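Local coordinates for protein putative polysaccharide deacetylase (Bdellovibrio bacteriovorus HD100, PDB 5JP6) that is a CE-4 family peptidoglycan deacetylase, a zinc-binding enzyme that probably hydrolyses carbon-nitrogen bonds other than peptide bonds, at residues V30-A33 with V34-Q38; W60-E63 with F64-D67; T184-I187 with L188-L191. The protein carries 1 engineered substitution. All blocks are in the same frame, centred on the assembly; numbering follows the deposited sequence.

Interaction 1: V30-A33 with V34-Q38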
ATOM      1  N   VAL A  30     -19.738   3.586  10.464  1.00 38.14           N
ATOM      2  CA  VAL A  30     -19.410   4.162   9.147  1.00 33.03           C
ATOM      3  C   VAL A  30     -18.998   5.652   9.268  1.00 38.52           C
ATOM      4  O   VAL A  30     -17.936   6.089   8.763  1.00 37.01           O
ATOM      5  CB  VAL A  30     -20.546   4.004   8.120  1.00 33.50           C
ATOM      6  CG1 VAL A  30     -20.240   4.815   6.860  1.00 34.19           C
ATOM      7  CG2 VAL A  30     -20.744   2.536   7.770  1.00 33.28           C
ATOM      8  N   ARG A  31     -19.823   6.419   9.956  1.00 38.27           N
ATOM      9  CA  ARG A  31     -19.503   7.818  10.221  1.00 40.56           C
ATOM     10  C   ARG A  31     -18.185   7.970  11.014  1.00 38.95           C
ATOM     11  O   ARG A  31     -17.420   8.887  10.755  1.00 43.38           O
ATOM     12  CB  ARG A  31     -20.675   8.517  10.923  1.00 39.56           C
ATOM     13  CG  ARG A  31     -21.808   8.871   9.973  1.00 42.92           C
ATOM     14  CD  ARG A  31     -22.868   9.682  10.697  1.00 50.60           C
ATOM     15  NE  ARG A  31     -23.511   8.841  11.700  1.00 54.79           N
ATOM     16  CZ  ARG A  31     -24.442   7.939  11.427  1.00 52.37           C
ATOM     17  NH1 ARG A  31     -24.882   7.773  10.171  1.00 55.47           N
ATOM     18  NH2 ARG A  31     -24.944   7.204  12.417  1.00 54.78           N
ATOM     19  N   GLN A  32     -17.904   7.047  11.935  1.00 41.24           N
ATOM     20  CA  GLN A  32     -16.676   7.099  12.751  1.00 39.30           C
ATOM     21  C   GLN A  32     -15.382   6.876  11.941  1.00 39.65           C
ATOM     22  O   GLN A  32     -14.332   7.512  12.168  1.00 41.98           O
ATOM     23  CB  GLN A  32     -16.747   6.086  13.887  1.00 43.16           C
ATOM     24  CG  GLN A  32     -15.574   6.216  14.849  1.00 45.34           C
ATOM     25  CD  GLN A  32     -15.555   5.150  15.911  1.00 59.02           C
ATOM     26  OE1 GLN A  32     -16.421   4.282  15.942  1.00 62.71           O
ATOM     27  NE2 GLN A  32     -14.551   5.200  16.787  1.00 62.46           N
ATOM     28  N   ALA A  33     -15.466   5.982  10.986  1.00 36.51           N
ATOM     29  CA  ALA A  33     -14.331   5.740  10.076  1.00 34.92           C
ATOM     30  C   ALA A  33     -13.952   7.028   9.335  1.00 32.45           C
ATOM     31  O   ALA A  33     -12.792   7.439   9.262  1.00 33.75           O
ATOM     32  CB  ALA A  33     -14.698   4.666   9.083  1.00 35.63           C
ATOM     33  N   VAL A  34     -14.976   7.665   8.794  1.00 33.46           N
ATOM     34  CA  VAL A  34     -14.806   8.904   8.042  1.00 32.02           C
ATOM     35  C   VAL A  34     -14.230  10.002   8.961  1.00 34.55           C
ATOM     36  O   VAL A  34     -13.247  10.685   8.601  1.00 33.89           O
ATOM     37  CB  VAL A  34     -16.138   9.354   7.404  1.00 37.29           C
ATOM     38  CG1 VAL A  34     -15.988  10.713   6.742  1.00 34.55           C
ATOM     39  CG2 VAL A  34     -16.603   8.334   6.381  1.00 32.11           C
ATOM     40  N   SER A  35     -14.851  10.179  10.124  1.00 37.98           N
ATOM     41  CA  SER A  35     -14.376  11.144  11.126  1.00 36.88           C
ATOM     42  C   SER A  35     -12.928  10.901  11.571  1.00 35.74           C
ATOM     43  O   SER A  35     -12.132  11.841  11.629  1.00 36.06           O
ATOM     44  CB  SER A  35     -15.269  11.102  12.383  1.00 42.49           C
ATOM     45  OG  SER A  35     -14.729  11.971  13.390  1.00 48.71           O
ATOM     46  N   ASP A  36     -12.603   9.646  11.909  1.00 35.26           N
ATOM     47  CA  ASP A  36     -11.246   9.307  12.387  1.00 34.54           C
ATOM     48  C   ASP A  36     -10.216   9.509  11.266  1.00 33.06           C
ATOM     49  O   ASP A  36      -9.087   9.939  11.519  1.00 33.72           O
ATOM     50  CB  ASP A  36     -11.141   7.860  12.876  1.00 37.93           C
ATOM     51  CG  ASP A  36     -11.786   7.624  14.210  1.00 38.67           C
ATOM     52  OD1 ASP A  36     -12.357   8.578  14.769  1.00 43.63           O
ATOM     53  OD2 ASP A  36     -11.703   6.472  14.707  1.00 46.17           O
ATOM     54  N   ASN A  37     -10.600   9.202  10.029  1.00 32.24           N
ATOM     55  CA  ASN A  37      -9.690   9.374   8.904  1.00 27.12           C
ATOM     56  C   ASN A  37      -9.336  10.853   8.711  1.00 27.44           C
ATOM     57  O   ASN A  37      -8.223  11.205   8.362  1.00 30.14           O
ATOM     58  CB  ASN A  37     -10.302   8.820   7.627  1.00 26.14           C
ATOM     59  CG  ASN A  37      -9.335   8.859   6.464  1.00 26.05           C
ATOM     60  OD1 ASN A  37      -9.358   9.751   5.654  1.00 28.95           O
ATOM     61  ND2 ASN A  37      -8.492   7.844   6.387  1.00 24.43           N
ATOM     62  N   GLN A  38     -10.294  11.721   8.949  1.00 29.42           N
ATOM     63  CA  GLN A  38     -10.032  13.128   8.833  1.00 35.48           C
ATOM     64  C   GLN A  38      -9.314  13.749  10.025  1.00 35.57           C
ATOM     65  O   GLN A  38      -8.522  14.666   9.839  1.00 38.45           O
ATOM     66  CB  GLN A  38     -11.345  13.828   8.530  1.00 38.06           C
ATOM     67  CG  GLN A  38     -11.841  13.548   7.105  1.00 46.25           C
ATOM     68  CD  GLN A  38     -10.734  13.623   6.012  1.00 50.08           C
ATOM     69  OE1 GLN A  38     -10.209  14.722   5.668  1.00 54.82           O
ATOM     70  NE2 GLN A  38     -10.379  12.464   5.456  1.00 34.75           N
TER
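Gln32 and Asp36 bring their flat groups together one helical turn apart, the amide plane and the carboxylate plane standing 87° to each other, so the two do not stack. The nearer polar ends, Gln32 NE2 and Asp36 OD2, remain 3.7 Å apart, and Gln32 CG lies 3.9 Å from Asp36 OD2. The carboxylate oxygen OD2 has its strong partner elsewhere: the hydroxyl OG of Ser49 bonds it, while Trp46 of helix 43-47 packs on the same side chain. Gln32 is extended, with CG opposite its backbone N (chi1 -173°), which carries the chain out across the carboxylate; Ala51 touches it. The Asp36 carboxylate lies close to the Gln32 carbonyl, CG being 3.3 Å from Gln32 O, and that oxygen accepts Asp36 N at 2.8 Å.

The same spacing repeats in the backbone. Ser35 N reaches Arg31 O at 2.9 Å with an N-H...O angle of 170°, Asn37 N reaches Ala33 O, and Val34 N makes a weak, stretched bond of 3.4 Å to Val30 O. Val34 leans its CG2 methyl back over that same Val30 carbonyl, 3.5 Å from the oxygen. Asn37 turns its amide away from the turn: OD1 accepts from Thr310 N and ND2 donates to Trp308 O, so both ends of a buried amide are satisfied by main chain. Arg31, on the outer side, forms a salt bridge with Glu81.

The pattern is that of i to i+4 contacts along an alpha-helix, here the amino-terminal helix 24-39, which Asn37 ties by a pair of side-chain hydrogen bonds to the 308-310 segment of the catalytic domain; the Asn37 side chain lies about 12 Å from that of the zinc ligand Tyr280.

Interaction 2: W60-E63 with F64-D67; sequences WRHE and FMVD
Val66 CG1 lies over one face of the His62 imidazole, 3.8 Å from the ring centroid and 19° off the ring normal, a CH-pi contact across one turn of helix 53-66. The methyl is displaced toward the rim of the ring, with CE1 and NE2 its closest ring atoms. On the His62 side the placement comes from the first torsion: with CG opposite the backbone N (chi1 -178°), the ring swings toward the following turn. Val66 points its side chain from the backbone toward the preceding turn, and both its methyls also rest near His62 O, CG1 at 3.3 Å. The thioether of Met65, bent at its last torsion, carries CE to 3.8 Å from His62 ND1.

Behind the side chains, Val66 N donates to His62 O at 3.0 Å, and Phe64 N to Trp60 O at 2.9 Å. The final bond, Asp67 N to Glu63 O, is longer at 3.2 Å and bent to 136°, where Asp67 leaves helical geometry; its OD1 then takes the hydroxyl of Ser69. Further out, Phe64 turns its ring away from the 60-63 segment and onto Ala104 and Leu105 of helix 103-106. Trp60 packs on Leu78 of helix 71-83 and Ile26 of helix 24-39. Glu63 OE1 lies at the edge of the indole, in its plane, and Arg61 NH1 bonds Asn102 OD1.

The helix is thus two-sided, its Trp60 and Phe64 turned to neighbouring helices and its His62, Met65 and Val66 to the surface. Met65 and Val66 touch a crystal neighbour, so lattice packing may partly set their positions. A carbon-bound hydrogen over an imidazole face gives dispersion and a small electrostatic attraction, weak beside the backbone bonds of the same turn.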
ATOM      1  N   TRP A  60     -17.870  -7.296  11.056  1.00 27.63           N
ATOM      2  CA  TRP A  60     -19.195  -7.528  10.451  1.00 28.07           C
ATOM      3  C   TRP A  60     -19.290  -8.910   9.803  1.00 24.62           C
ATOM      4  O   TRP A  60     -20.321  -9.549   9.891  1.00 26.33           O
ATOM      5  CB  TRP A  60     -19.598  -6.417   9.451  1.00 26.63           C
ATOM      6  CG  TRP A  60     -19.889  -5.119  10.143  1.00 29.33           C
ATOM      7  CD1 TRP A  60     -20.491  -4.957  11.381  1.00 34.64           C
ATOM      8  CD2 TRP A  60     -19.639  -3.807   9.652  1.00 28.68           C
ATOM      9  NE1 TRP A  60     -20.594  -3.634  11.684  1.00 37.47           N
ATOM     10  CE2 TRP A  60     -20.075  -2.897  10.654  1.00 33.86           C
ATOM     11  CE3 TRP A  60     -19.077  -3.300   8.478  1.00 29.04           C
ATOM     12  CZ2 TRP A  60     -19.977  -1.514  10.509  1.00 36.46           C
ATOM     13  CZ3 TRP A  60     -18.981  -1.929   8.338  1.00 31.67           C
ATOM     14  CH2 TRP A  60     -19.426  -1.040   9.351  1.00 35.95           C
ATOM     15  N   ARG A  61     -18.224  -9.384   9.171  1.00 24.71           N
ATOM     16  CA  ARG A  61     -18.264 -10.731   8.641  1.00 24.45           C
ATOM     17  C   ARG A  61     -18.480 -11.729   9.771  1.00 23.94           C
ATOM     18  O   ARG A  61     -19.221 -12.691   9.592  1.00 24.80           O
ATOM     19  CB  ARG A  61     -17.003 -11.085   7.871  1.00 23.67           C
ATOM     20  CG  ARG A  61     -16.862 -10.401   6.544  1.00 24.79           C
ATOM     21  CD  ARG A  61     -15.782 -11.011   5.666  1.00 25.61           C
ATOM     22  NE  ARG A  61     -14.499 -11.114   6.339  1.00 28.66           N
ATOM     23  CZ  ARG A  61     -13.579 -10.144   6.373  1.00 25.91           C
ATOM     24  NH1 ARG A  61     -13.803  -8.958   5.806  1.00 25.70           N
ATOM     25  NH2 ARG A  61     -12.437 -10.345   7.008  1.00 32.89           N
ATOM     26  N   HIS A  62     -17.808 -11.526  10.912  1.00 25.03           N
ATOM     27  CA  HIS A  62     -17.974 -12.426  12.055  1.00 25.92           C
ATOM     28  C   HIS A  62     -19.402 -12.378  12.599  1.00 26.27           C
ATOM     29  O   HIS A  62     -20.038 -13.413  12.801  1.00 26.28           O
ATOM     30  CB  HIS A  62     -16.962 -12.112  13.138  1.00 28.75           C
ATOM     31  CG  HIS A  62     -17.045 -13.027  14.308  1.00 33.97           C
ATOM     32  ND1 HIS A  62     -16.429 -14.261  14.322  1.00 41.50           N
ATOM     33  CD2 HIS A  62     -17.715 -12.920  15.480  1.00 35.78           C
ATOM     34  CE1 HIS A  62     -16.686 -14.860  15.472  1.00 39.19           C
ATOM     35  NE2 HIS A  62     -17.463 -14.065  16.192  1.00 44.37           N
ATOM     36  N   GLU A  63     -19.939 -11.174  12.770  1.00 26.01           N
ATOM     37  CA  GLU A  63     -21.304 -11.026  13.282  1.00 27.06           C
ATOM     38  C   GLU A  63     -22.336 -11.676  12.369  1.00 26.55           C
ATOM     39  O   GLU A  63     -23.281 -12.324  12.826  1.00 31.14           O
ATOM     40  CB  GLU A  63     -21.641  -9.549  13.480  1.00 29.96           C
ATOM     41  CG  GLU A  63     -20.779  -8.910  14.558  1.00 36.43           C
ATOM     42  CD  GLU A  63     -21.104  -7.464  14.817  1.00 37.98           C
ATOM     43  OE1 GLU A  63     -21.834  -6.830  14.008  1.00 41.06           O
ATOM     44  OE2 GLU A  63     -20.625  -6.967  15.860  1.00 46.33           O
ATOM     45  N   PHE A  64     -22.122 -11.488  11.070  1.00 26.21           N
ATOM     46  CA  PHE A  64     -22.978 -12.042  10.025  1.00 26.08           C
ATOM     47  C   PHE A  64     -22.949 -13.573  10.050  1.00 25.89           C
ATOM     48  O   PHE A  64     -23.969 -14.230   9.940  1.00 26.75           O
ATOM     49  CB  PHE A  64     -22.499 -11.458   8.698  1.00 26.69           C
ATOM     50  CG  PHE A  64     -23.365 -11.755   7.509  1.00 26.08           C
ATOM     51  CD1 PHE A  64     -23.238 -12.958   6.822  1.00 27.09           C
ATOM     52  CD2 PHE A  64     -24.262 -10.810   7.023  1.00 26.71           C
ATOM     53  CE1 PHE A  64     -23.999 -13.221   5.715  1.00 27.13           C
ATOM     54  CE2 PHE A  64     -25.003 -11.072   5.898  1.00 28.30           C
ATOM     55  CZ  PHE A  64     -24.876 -12.273   5.245  1.00 27.70           C
ATOM     56  N   MET A  65     -21.763 -14.129  10.227  1.00 24.42           N
ATOM     57  CA  MET A  65     -21.585 -15.571  10.271  1.00 25.70           C
ATOM     58  C   MET A  65     -22.315 -16.137  11.490  1.00 25.09           C
ATOM     59  O   MET A  65     -23.018 -17.156  11.395  1.00 26.64           O
ATOM     60  CB  MET A  65     -20.076 -15.901  10.326  1.00 27.02           C
ATOM     61  CG  MET A  65     -19.800 -17.390  10.468  1.00 30.22           C
ATOM     62  SD  MET A  65     -18.058 -17.813  10.449  1.00 31.89           S
ATOM     63  CE  MET A  65     -17.498 -17.133  11.997  1.00 34.72           C
ATOM     64  N   VAL A  66     -22.121 -15.511  12.654  1.00 25.05           N
ATOM     65  CA  VAL A  66     -22.500 -16.182  13.905  1.00 26.82           C
ATOM     66  C   VAL A  66     -23.962 -16.000  14.284  1.00 27.01           C
ATOM     67  O   VAL A  66     -24.456 -16.681  15.165  1.00 30.50           O
ATOM     68  CB  VAL A  66     -21.549 -15.866  15.066  1.00 29.34           C
ATOM     69  CG1 VAL A  66     -20.095 -16.133  14.683  1.00 28.31           C
ATOM     70  CG2 VAL A  66     -21.742 -14.434  15.561  1.00 32.48           C
ATOM     71  N   ASP A  67     -24.672 -15.093  13.600  1.00 27.69           N
ATOM     72  CA  ASP A  67     -26.115 -14.926  13.861  1.00 28.74           C
ATOM     73  C   ASP A  67     -26.864 -14.703  12.571  1.00 28.02           C
ATOM     74  O   ASP A  67     -26.996 -13.558  12.109  1.00 27.69           O
ATOM     75  CB  ASP A  67     -26.359 -13.793  14.843  1.00 33.24           C
ATOM     76  CG  ASP A  67     -27.797 -13.787  15.399  1.00 32.38           C
ATOM     77  OD1 ASP A  67     -28.686 -14.373  14.767  1.00 33.35           O
ATOM     78  OD2 ASP A  67     -28.050 -13.131  16.440  1.00 40.73           O
TER

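Interaction 3: T184-I187 with L188-L191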
ATOM      1  N   THR A 184      -2.277  -2.643  -8.058  1.00 19.54           N
ATOM      2  CA  THR A 184      -0.858  -2.850  -8.168  1.00 19.33           C
ATOM      3  C   THR A 184      -0.434  -2.903  -9.640  1.00 19.54           C
ATOM      4  O   THR A 184       0.588  -2.323 -10.014  1.00 18.95           O
ATOM      5  CB  THR A 184      -0.432  -4.130  -7.382  1.00 19.40           C
ATOM      6  OG1 THR A 184      -0.726  -3.943  -6.004  1.00 20.11           O
ATOM      7  CG2 THR A 184       1.048  -4.393  -7.572  1.00 20.47           C
ATOM      8  N   ASP A 185      -1.232  -3.589 -10.477  1.00 20.13           N
ATOM      9  CA  ASP A 185      -0.923  -3.661 -11.902  1.00 20.48           C
ATOM     10  C   ASP A 185      -0.939  -2.240 -12.509  1.00 20.23           C
ATOM     11  O   ASP A 185      -0.140  -1.943 -13.371  1.00 20.66           O
ATOM     12  CB  ASP A 185      -1.861  -4.623 -12.637  1.00 23.04           C
ATOM     13  CG  ASP A 185      -1.567  -6.062 -12.345  1.00 24.91           C
ATOM     14  OD1 ASP A 185      -0.403  -6.455 -12.472  1.00 26.72           O
ATOM     15  OD2 ASP A 185      -2.540  -6.786 -11.935  1.00 30.90           O
ATOM     16  N   ALA A 186      -1.859  -1.371 -12.087  1.00 19.80           N
ATOM     17  CA  ALA A 186      -1.856   0.014 -12.589  1.00 19.67           C
ATOM     18  C   ALA A 186      -0.552   0.739 -12.197  1.00 18.86           C
ATOM     19  O   ALA A 186       0.045   1.433 -13.004  1.00 19.69           O
ATOM     20  CB  ALA A 186      -3.061   0.791 -12.081  1.00 20.28           C
ATOM     21  N   ILE A 187      -0.114   0.540 -10.960  1.00 18.90           N
ATOM     22  CA  ILE A 187       1.141   1.109 -10.498  1.00 18.84           C
ATOM     23  C   ILE A 187       2.316   0.535 -11.337  1.00 18.19           C
ATOM     24  O   ILE A 187       3.195   1.288 -11.799  1.00 18.69           O
ATOM     25  CB  ILE A 187       1.284   0.986  -8.968  1.00 19.22           C
ATOM     26  CG1 ILE A 187       0.346   1.996  -8.265  1.00 22.17           C
ATOM     27  CG2 ILE A 187       2.740   1.165  -8.558  1.00 20.10           C
ATOM     28  CD1 ILE A 187       0.067   1.693  -6.817  1.00 24.50           C
ATOM     29  N   LEU A 188       2.311  -0.774 -11.578  1.00 18.02           N
ATOM     30  CA  LEU A 188       3.352  -1.398 -12.409  1.00 18.20           C
ATOM     31  C   LEU A 188       3.394  -0.781 -13.805  1.00 17.97           C
ATOM     32  O   LEU A 188       4.464  -0.518 -14.340  1.00 19.23           O
ATOM     33  CB  LEU A 188       3.152  -2.902 -12.519  1.00 19.53           C
ATOM     34  CG  LEU A 188       3.363  -3.714 -11.258  1.00 19.49           C
ATOM     35  CD1 LEU A 188       3.079  -5.182 -11.491  1.00 20.49           C
ATOM     36  CD2 LEU A 188       4.786  -3.557 -10.712  1.00 19.49           C
ATOM     37  N   ARG A 189       2.218  -0.568 -14.406  1.00 18.92           N
ATOM     38  CA  ARG A 189       2.176   0.013 -15.759  1.00 20.43           C
ATOM     39  C   ARG A 189       2.790   1.400 -15.749  1.00 21.37           C
ATOM     40  O   ARG A 189       3.583   1.750 -16.619  1.00 21.33           O
ATOM     41  CB  ARG A 189       0.752   0.100 -16.281  1.00 24.11           C
ATOM     42  CG  ARG A 189       0.146  -1.253 -16.574  1.00 27.03           C
ATOM     43  CD  ARG A 189      -1.168  -1.120 -17.288  1.00 32.08           C
ATOM     44  NE  ARG A 189      -2.271  -0.704 -16.408  1.00 32.43           N
ATOM     45  CZ  ARG A 189      -3.047  -1.523 -15.696  1.00 30.24           C
ATOM     46  NH1 ARG A 189      -2.831  -2.825 -15.681  1.00 33.17           N
ATOM     47  NH2 ARG A 189      -4.038  -1.027 -14.967  1.00 31.24           N
ATOM     48  N   ALA A 190       2.443   2.165 -14.733  1.00 19.88           N
ATOM     49  CA  ALA A 190       2.939   3.550 -14.640  1.00 20.11           C
ATOM     50  C   ALA A 190       4.462   3.575 -14.470  1.00 19.15           C
ATOM     51  O   ALA A 190       5.170   4.348 -15.123  1.00 19.92           O
ATOM     52  CB  ALA A 190       2.262   4.282 -13.501  1.00 19.97           C
ATOM     53  N   LEU A 191       4.967   2.713 -13.607  1.00 19.04           N
ATOM     54  CA  LEU A 191       6.404   2.631 -13.383  1.00 18.73           C
ATOM     55  C   LEU A 191       7.136   2.214 -14.637  1.00 18.38           C
ATOM     56  O   LEU A 191       8.167   2.794 -15.005  1.00 19.28           O
ATOM     57  CB  LEU A 191       6.711   1.679 -12.226  1.00 17.59           C
ATOM     58  CG  LEU A 191       6.237   2.106 -10.841  1.00 17.94           C
ATOM     59  CD1 LEU A 191       6.335   0.950  -9.857  1.00 19.11           C
ATOM     60  CD2 LEU A 191       7.030   3.283 -10.296  1.00 20.68           C
TER
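Arg189 folds its guanidinium back over the previous turn of the helix, so that one face of the group covers the carbonyl oxygen of Asp185 and the CA of Ala186, the latter 3.3 Å from the plane. A bend at chi3 (-76°) helps turn the chain back, and NH2 ends 3.5 Å from Ala186 CB. The oxygen under the group already accepts a proper bond, from Arg189 N at 2.9 Å, and approaches the guanidinium from above its plane. Asp185 and Arg189 are not salt-bridged to each other: OD1 and NH1 are 5.4 Å apart. The carboxylate instead pairs through OD1 with Arg216 NE of helix 211-219, which probably steadies its negative charge, and Leu188 CD1 comes to 3.8 Å from the same oxygen.

Helix 183-193 forms the crossover of a beta-alpha-beta unit between parallel strands 170-176 and 199-202, within the NodB homology region. Asp177, a zinc ligand, follows the first of these strands, and its side chain is about 9 Å from that of Thr184.

All four carbonyls of 184-187 are taken by amides four residues on. Thr184 O accepts Leu188 N at 2.8 Å and Ile187 O accepts Leu191 N, both donors lying nearly along the C=O axis, whereas for Asp185 O and Ala186 O they are tilted about 25° from the carbonyl plane. The buried hydroxyl of Thr184 has two partners, Asp336 OD2 and His180 N. On the sheet-facing side, Ile187 and Leu191 run side by side, CG2 and CD1 meeting at 3.8 Å, with Phe175 and Leu173 of strand 170-176 against them. Ala186 and Ala190 lie against helix 339-354, the first on Ala342, the second on Met345 and Pro346.

How the interactions relate
Along the chain, interaction 1 on helix 24-39 comes first, then interaction 2 on helix 53-66, and interaction 3 on helix 183-193 much later. The first two belong to the helical amino-terminal part; their centres are 22 Å apart, and they meet where Val30 CG2 packs on Trp60 CH2 at 4.1 Å. Interaction 3 lies in the deacetylase domain, beside its parallel sheet. Its nearest atoms are about 17 Å from interaction 1 and about 18 Å from interaction 2, with interaction 1 across the centre of the chain. Interactions 1 and 3 each have a side chain about 13 Å from the zinc ion, so helix 24-39 lies in the metal's neighbourhood without touching it, while interaction 2 stays peripheral.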